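Local coordinates for protein UDP-glucose 6-dehydrogenase (Pyrobaculum islandicum, PDB 3VTF) that probably oxidises UDP-glucose to UDP-glucuronate in two NAD+-dependent steps, as a member of the UDP-glucose/GDP-mannose dehydrogenase family, at residues 44-50 with 84-90; 289-293 with 306-310. One frame throughout, in Å; residues are numbered along the deposited sequence.

Interaction 1: 44-50 with 84-90; sequences GHRVVGY and RLSFAES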
loop_
_atom_site.group_PDB
_atom_site.type_symbol
_atom_site.label_atom_id
_atom_site.label_comp_id
_atom_site.label_asym_id
_atom_site.label_seq_id
_atom_site.Cartn_x
_atom_site.Cartn_y
_atom_site.Cartn_z
ATOM N N GLY A 44 -33.714 11.095 5.600
ATOM C CA GLY A 44 -34.929 11.779 5.122
ATOM C C GLY A 44 -35.696 10.949 4.066
ATOM O O GLY A 44 -36.668 11.444 3.521
ATOM N N HIS A 45 -35.348 9.673 3.876
ATOM C CA HIS A 45 -36.026 8.813 2.897
ATOM C C HIS A 45 -36.977 7.905 3.569
ATOM O O HIS A 45 -36.864 7.628 4.717
ATOM C CB HIS A 45 -34.987 8.000 2.070
ATOM C CG HIS A 45 -34.038 8.881 1.284
ATOM N ND1 HIS A 45 -34.481 9.873 0.422
ATOM C CD2 HIS A 45 -32.651 8.950 1.303
ATOM C CE1 HIS A 45 -33.396 10.534 -0.086
ATOM N NE2 HIS A 45 -32.270 9.960 0.452
ATOM N N ARG A 46 -37.915 7.400 2.817
ATOM C CA ARG A 46 -38.852 6.382 3.250
ATOM C C ARG A 46 -38.233 5.075 2.874
ATOM O O ARG A 46 -37.799 4.875 1.692
ATOM C CB ARG A 46 -40.206 6.569 2.499
ATOM C CG ARG A 46 -41.270 5.533 2.866
ATOM C CD ARG A 46 -42.393 5.616 1.848
ATOM N NE ARG A 46 -43.308 4.481 1.990
ATOM C CZ ARG A 46 -43.376 3.482 1.135
ATOM N NH1 ARG A 46 -42.605 3.501 0.062
ATOM N NH2 ARG A 46 -44.213 2.484 1.364
ATOM N N VAL A 47 -38.105 4.207 3.867
ATOM C CA VAL A 47 -37.348 2.966 3.688
ATOM C C VAL A 47 -38.187 1.767 4.124
ATOM O O VAL A 47 -38.871 1.769 5.200
ATOM C CB VAL A 47 -36.029 2.964 4.509
ATOM C CG1 VAL A 47 -35.276 1.613 4.413
ATOM C CG2 VAL A 47 -35.150 4.120 4.095
ATOM N N VAL A 48 -38.147 0.726 3.309
ATOM C CA VAL A 48 -38.773 -0.530 3.663
ATOM C C VAL A 48 -37.714 -1.639 3.624
ATOM O O VAL A 48 -37.141 -1.924 2.566
ATOM C CB VAL A 48 -39.964 -0.889 2.695
ATOM C CG1 VAL A 48 -40.628 -2.176 3.189
ATOM C CG2 VAL A 48 -40.986 0.261 2.596
ATOM N N GLY A 49 -37.447 -2.278 4.749
ATOM C CA GLY A 49 -36.435 -3.326 4.806
ATOM C C GLY A 49 -37.034 -4.708 4.811
ATOM O O GLY A 49 -38.239 -4.877 5.098
ATOM N N TYR A 50 -36.198 -5.689 4.499
ATOM C CA TYR A 50 -36.635 -7.101 4.575
ATOM C C TYR A 50 -35.409 -7.935 4.735
ATOM O O TYR A 50 -34.345 -7.621 4.138
ATOM C CB TYR A 50 -37.447 -7.480 3.310
ATOM C CG TYR A 50 -37.896 -8.906 3.381
ATOM C CD1 TYR A 50 -39.028 -9.264 4.164
ATOM C CD2 TYR A 50 -37.155 -9.919 2.773
ATOM C CE1 TYR A 50 -39.429 -10.615 4.264
ATOM C CE2 TYR A 50 -37.538 -11.277 2.889
ATOM C CZ TYR A 50 -38.694 -11.583 3.640
ATOM O OH TYR A 50 -39.114 -12.891 3.751
ATOM N N ARG A 84 -40.476 6.847 9.224
ATOM C CA ARG A 84 -39.942 6.623 7.858
ATOM C C ARG A 84 -39.392 5.200 7.569
ATOM O O ARG A 84 -39.216 4.834 6.390
ATOM C CB ARG A 84 -38.906 7.707 7.468
ATOM C CG ARG A 84 -39.487 9.104 7.424
ATOM C CD ARG A 84 -38.636 10.032 6.612
ATOM N NE ARG A 84 -37.394 10.234 7.346
ATOM C CZ ARG A 84 -37.178 11.203 8.208
ATOM N NH1 ARG A 84 -38.089 12.156 8.403
ATOM N NH2 ARG A 84 -36.006 11.220 8.851
ATOM N N LEU A 85 -39.157 4.398 8.609
ATOM C CA LEU A 85 -38.632 3.058 8.439
ATOM C C LEU A 85 -39.641 2.020 8.777
ATOM O O LEU A 85 -40.134 2.019 9.902
ATOM C CB LEU A 85 -37.428 2.837 9.413
ATOM C CG LEU A 85 -36.745 1.466 9.493
ATOM C CD1 LEU A 85 -36.279 1.025 8.049
ATOM C CD2 LEU A 85 -35.503 1.564 10.413
ATOM N N SER A 86 -39.873 1.035 7.901
ATOM C CA SER A 86 -40.756 -0.063 8.239
ATOM C C SER A 86 -40.167 -1.319 7.672
ATOM O O SER A 86 -39.168 -1.281 6.908
ATOM C CB SER A 86 -42.180 0.163 7.627
ATOM O OG SER A 86 -42.093 0.347 6.208
ATOM N N PHE A 87 -40.768 -2.455 7.997
ATOM C CA PHE A 87 -40.282 -3.703 7.421
ATOM C C PHE A 87 -41.391 -4.512 6.752
ATOM O O PHE A 87 -42.534 -4.548 7.286
ATOM C CB PHE A 87 -39.580 -4.535 8.508
ATOM C CG PHE A 87 -38.444 -3.821 9.125
ATOM C CD1 PHE A 87 -37.157 -3.902 8.551
ATOM C CD2 PHE A 87 -38.646 -2.950 10.206
ATOM C CE1 PHE A 87 -36.102 -3.171 9.106
ATOM C CE2 PHE A 87 -37.579 -2.232 10.776
ATOM C CZ PHE A 87 -36.310 -2.350 10.235
ATOM N N ALA A 88 -41.082 -5.180 5.622
ATOM C CA ALA A 88 -42.163 -5.829 4.820
ATOM C C ALA A 88 -42.316 -7.268 5.269
ATOM O O ALA A 88 -41.442 -7.798 5.927
ATOM C CB ALA A 88 -41.908 -5.780 3.292
ATOM N N GLU A 89 -43.424 -7.904 4.850
ATOM C CA GLU A 89 -43.630 -9.344 5.086
ATOM C C GLU A 89 -42.971 -10.169 4.014
ATOM O O GLU A 89 -42.813 -11.383 4.174
ATOM C CB GLU A 89 -45.160 -9.667 5.097
ATOM C CG GLU A 89 -45.891 -9.011 6.237
ATOM C CD GLU A 89 -45.334 -9.496 7.567
ATOM O OE1 GLU A 89 -45.021 -10.704 7.729
ATOM O OE2 GLU A 89 -45.173 -8.650 8.466
ATOM N N SER A 90 -42.537 -9.545 2.892
ATOM C CA SER A 90 -41.817 -10.358 1.900
ATOM C C SER A 90 -40.890 -9.442 1.087
ATOM O O SER A 90 -41.097 -8.247 1.105
ATOM C CB SER A 90 -42.786 -11.088 0.925
ATOM O OG SER A 90 -43.357 -10.170 0.062
HETATM O O HOH W 1 -41.444 3.152 5.298
#
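The Tyr50 ring lies flat against the backbone of Ser90, whose carbonyl carbon sits over the ring centre, 3.5 Å above its plane. At the ring edge, in the plane, the carbonyl O of Ala88 meets CD1 of Tyr50 at 3.3 Å. With CG anti to the backbone N (chi1 -180°), the ring reaches past the end of the neighbouring strand to the turn where Ser90 N-caps the next helix, Ser90 OG also bonding Glu93. At the other end, CA of Gly44 packs on one face of the Arg84 guanidinium, off toward the rim, and the carbonyl O of His45 lies at its edge. A bend at chi3 (-69°) folds the Arg84 chain back over Gly44, and its NH2 bonds Ala41 O in helix 31-43. Gly44 closes that helix in a Schellman motif.

Between these ends run two parallel strands of the NAD-binding Rossmann-type domain, with 85-87 at one edge of its sheet within this chain. Val47 N gives Arg84 O a nearly straight bond of 2.8 Å (176° at the hydrogen), and Ser86 N answers to Val47 O. Gly49 N then bonds Ser86 O, and Gly49 O accepts from Ala88 N at 2.9 Å. A water donates to Val47 O and also bonds Ser86 OG. On the sheet face toward helix 31-43, Val47 CG1 meets Leu85 CD1 at 3.8 Å. Beside them Gly49 leaves room for Phe87, since a CB there would come within 3.1 Å of Phe87 CD1. Val48, on the other face, touches Ala88 CB with its CG1, also at 3.8 Å.

Interaction 2: 289-293 with 306-310; sequences TLAFI and SKAVL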
loop_
_atom_site.group_PDB
_atom_site.type_symbol
_atom_site.label_atom_id
_atom_site.label_comp_id
_atom_site.label_asym_id
_atom_site.label_seq_id
_atom_site.Cartn_x
_atom_site.Cartn_y
_atom_site.Cartn_z
ATOM N N THR A 289 -10.453 -11.421 -0.615
ATOM C CA THR A 289 -9.151 -11.602 -1.230
ATOM C C THR A 289 -9.117 -12.927 -2.047
ATOM O O THR A 289 -8.587 -12.969 -3.147
ATOM C CB THR A 289 -7.980 -11.609 -0.152
ATOM O OG1 THR A 289 -7.989 -10.296 0.501
ATOM C CG2 THR A 289 -6.599 -11.748 -0.820
ATOM N N LEU A 290 -9.635 -13.973 -1.429
ATOM C CA LEU A 290 -9.723 -15.286 -2.088
ATOM C C LEU A 290 -10.645 -15.154 -3.344
ATOM O O LEU A 290 -10.306 -15.613 -4.393
ATOM C CB LEU A 290 -10.336 -16.293 -1.095
ATOM C CG LEU A 290 -10.442 -17.763 -1.667
ATOM C CD1 LEU A 290 -9.078 -18.138 -2.194
ATOM C CD2 LEU A 290 -10.875 -18.696 -0.505
ATOM N N ALA A 291 -11.798 -14.499 -3.207
ATOM C CA ALA A 291 -12.681 -14.278 -4.415
ATOM C C ALA A 291 -11.964 -13.541 -5.507
ATOM O O ALA A 291 -12.144 -13.799 -6.732
ATOM C CB ALA A 291 -14.040 -13.586 -4.015
ATOM N N PHE A 292 -11.145 -12.540 -5.116
ATOM C CA PHE A 292 -10.417 -11.768 -6.138
ATOM C C PHE A 292 -9.413 -12.608 -6.861
ATOM O O PHE A 292 -9.272 -12.554 -8.104
ATOM C CB PHE A 292 -9.708 -10.555 -5.422
ATOM C CG PHE A 292 -9.152 -9.546 -6.347
ATOM C CD1 PHE A 292 -9.994 -8.833 -7.230
ATOM C CD2 PHE A 292 -7.796 -9.182 -6.286
ATOM C CE1 PHE A 292 -9.489 -7.824 -8.076
ATOM C CE2 PHE A 292 -7.263 -8.210 -7.154
ATOM C CZ PHE A 292 -8.136 -7.500 -8.038
ATOM N N ILE A 293 -8.720 -13.461 -6.092
ATOM C CA ILE A 293 -7.735 -14.348 -6.715
ATOM C C ILE A 293 -8.475 -15.300 -7.721
ATOM O O ILE A 293 -8.000 -15.499 -8.833
ATOM C CB ILE A 293 -7.058 -15.199 -5.598
ATOM C CG1 ILE A 293 -6.073 -14.318 -4.793
ATOM C CG2 ILE A 293 -6.190 -16.332 -6.216
ATOM C CD1 ILE A 293 -5.683 -14.954 -3.402
ATOM N N SER A 306 -1.804 -10.847 -4.855
ATOM C CA SER A 306 -2.943 -11.179 -4.030
ATOM C C SER A 306 -2.790 -12.539 -3.368
ATOM O O SER A 306 -3.180 -12.719 -2.223
ATOM C CB SER A 306 -4.260 -11.144 -4.925
ATOM O OG SER A 306 -4.354 -9.884 -5.517
ATOM N N LYS A 307 -2.249 -13.540 -4.116
ATOM C CA LYS A 307 -1.972 -14.876 -3.464
ATOM C C LYS A 307 -0.924 -14.740 -2.331
ATOM O O LYS A 307 -1.075 -15.335 -1.283
ATOM C CB LYS A 307 -1.446 -15.874 -4.536
ATOM C CG LYS A 307 -2.634 -16.321 -5.498
ATOM C CD LYS A 307 -2.252 -17.590 -6.326
ATOM C CE LYS A 307 -0.945 -17.384 -7.036
ATOM N NZ LYS A 307 -0.572 -18.460 -8.024
ATOM N N ALA A 308 0.088 -13.931 -2.542
ATOM C CA ALA A 308 1.119 -13.729 -1.485
ATOM C C ALA A 308 0.524 -13.136 -0.264
ATOM O O ALA A 308 0.847 -13.578 0.912
ATOM C CB ALA A 308 2.355 -12.961 -2.004
ATOM N N VAL A 309 -0.449 -12.216 -0.492
ATOM C CA VAL A 309 -1.135 -11.589 0.631
ATOM C C VAL A 309 -1.762 -12.612 1.504
ATOM O O VAL A 309 -1.704 -12.542 2.767
ATOM C CB VAL A 309 -2.233 -10.592 0.093
ATOM C CG1 VAL A 309 -3.077 -10.124 1.231
ATOM C CG2 VAL A 309 -1.489 -9.454 -0.576
ATOM N N LEU A 310 -2.466 -13.555 0.872
ATOM C CA LEU A 310 -3.145 -14.608 1.641
ATOM C C LEU A 310 -2.161 -15.637 2.227
ATOM O O LEU A 310 -2.400 -16.154 3.325
ATOM C CB LEU A 310 -4.165 -15.383 0.759
ATOM C CG LEU A 310 -5.632 -14.960 0.781
ATOM C CD1 LEU A 310 -6.545 -16.011 0.090
ATOM C CD2 LEU A 310 -6.146 -14.656 2.206
#
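Helices 285-298 and 304-328 of the central domain, joined by a short connection, pack here as a roughly antiparallel pair, with the local axes 9.6 Å apart and 148° between their directions. Ile293 and Leu310 form the apolar middle of the contact: Ile293 CD1 meets Leu310 CD1 at 3.7 Å and also rests on the backbone O of Ser306. CG1 of Ile293, anti to its carbonyl carbon (chi1 -74°), leads that branch across to CB of Ser306, while CG2 presses on CG of Lys307 at 3.6 Å, the two side chains crossing at about a right angle. Lys307 NZ goes on to a salt bridge with Glu302. Cutting Ile293 back to an alanine is likely to open a gap between the helices, with Leu310 CD1 losing one of its apolar neighbours and Lys307 CG the methyl packed on it. The side chains of Thr289 and Leu310 reach toward each other tip to tip, CG2 of Thr289 coming to 3.7 Å from CG of Leu310, and Leu310 CD1 lies across Leu290 CB at 4.0 Å. Ser306 OG stands in the plane of the Phe292 ring at its edge, 3.6 Å from CD2, and bonds Glu244 of the second subunit. Thr289 and Phe292 also touch helix 221-251, making this an antiparallel helix pair seated against the long helix of the central domain.

Overall arrangement
The two contacts share no helix or strand and lie on opposite sides of the chain's centre, their own centres about 37 Å apart. Interaction 1 sits at the edge of the sheet in the NAD-binding domain, partly buried, and joins an outermost strand to its neighbour; backbone hydrogen bonds do most of the work, with a water and the partly exposed Tyr50 and Arg84 at the margins. Interaction 2 is buried in the central domain, where two helices meet through aliphatic branches and the polar ends find partners outside the two segments. Only interaction 2 reaches the second subunit; the side chain of its Thr289 lies about 10 Å from a bound UDP-glucose, whereas in interaction 1 Tyr50 neighbours Asp51, a predicted NAD+ site.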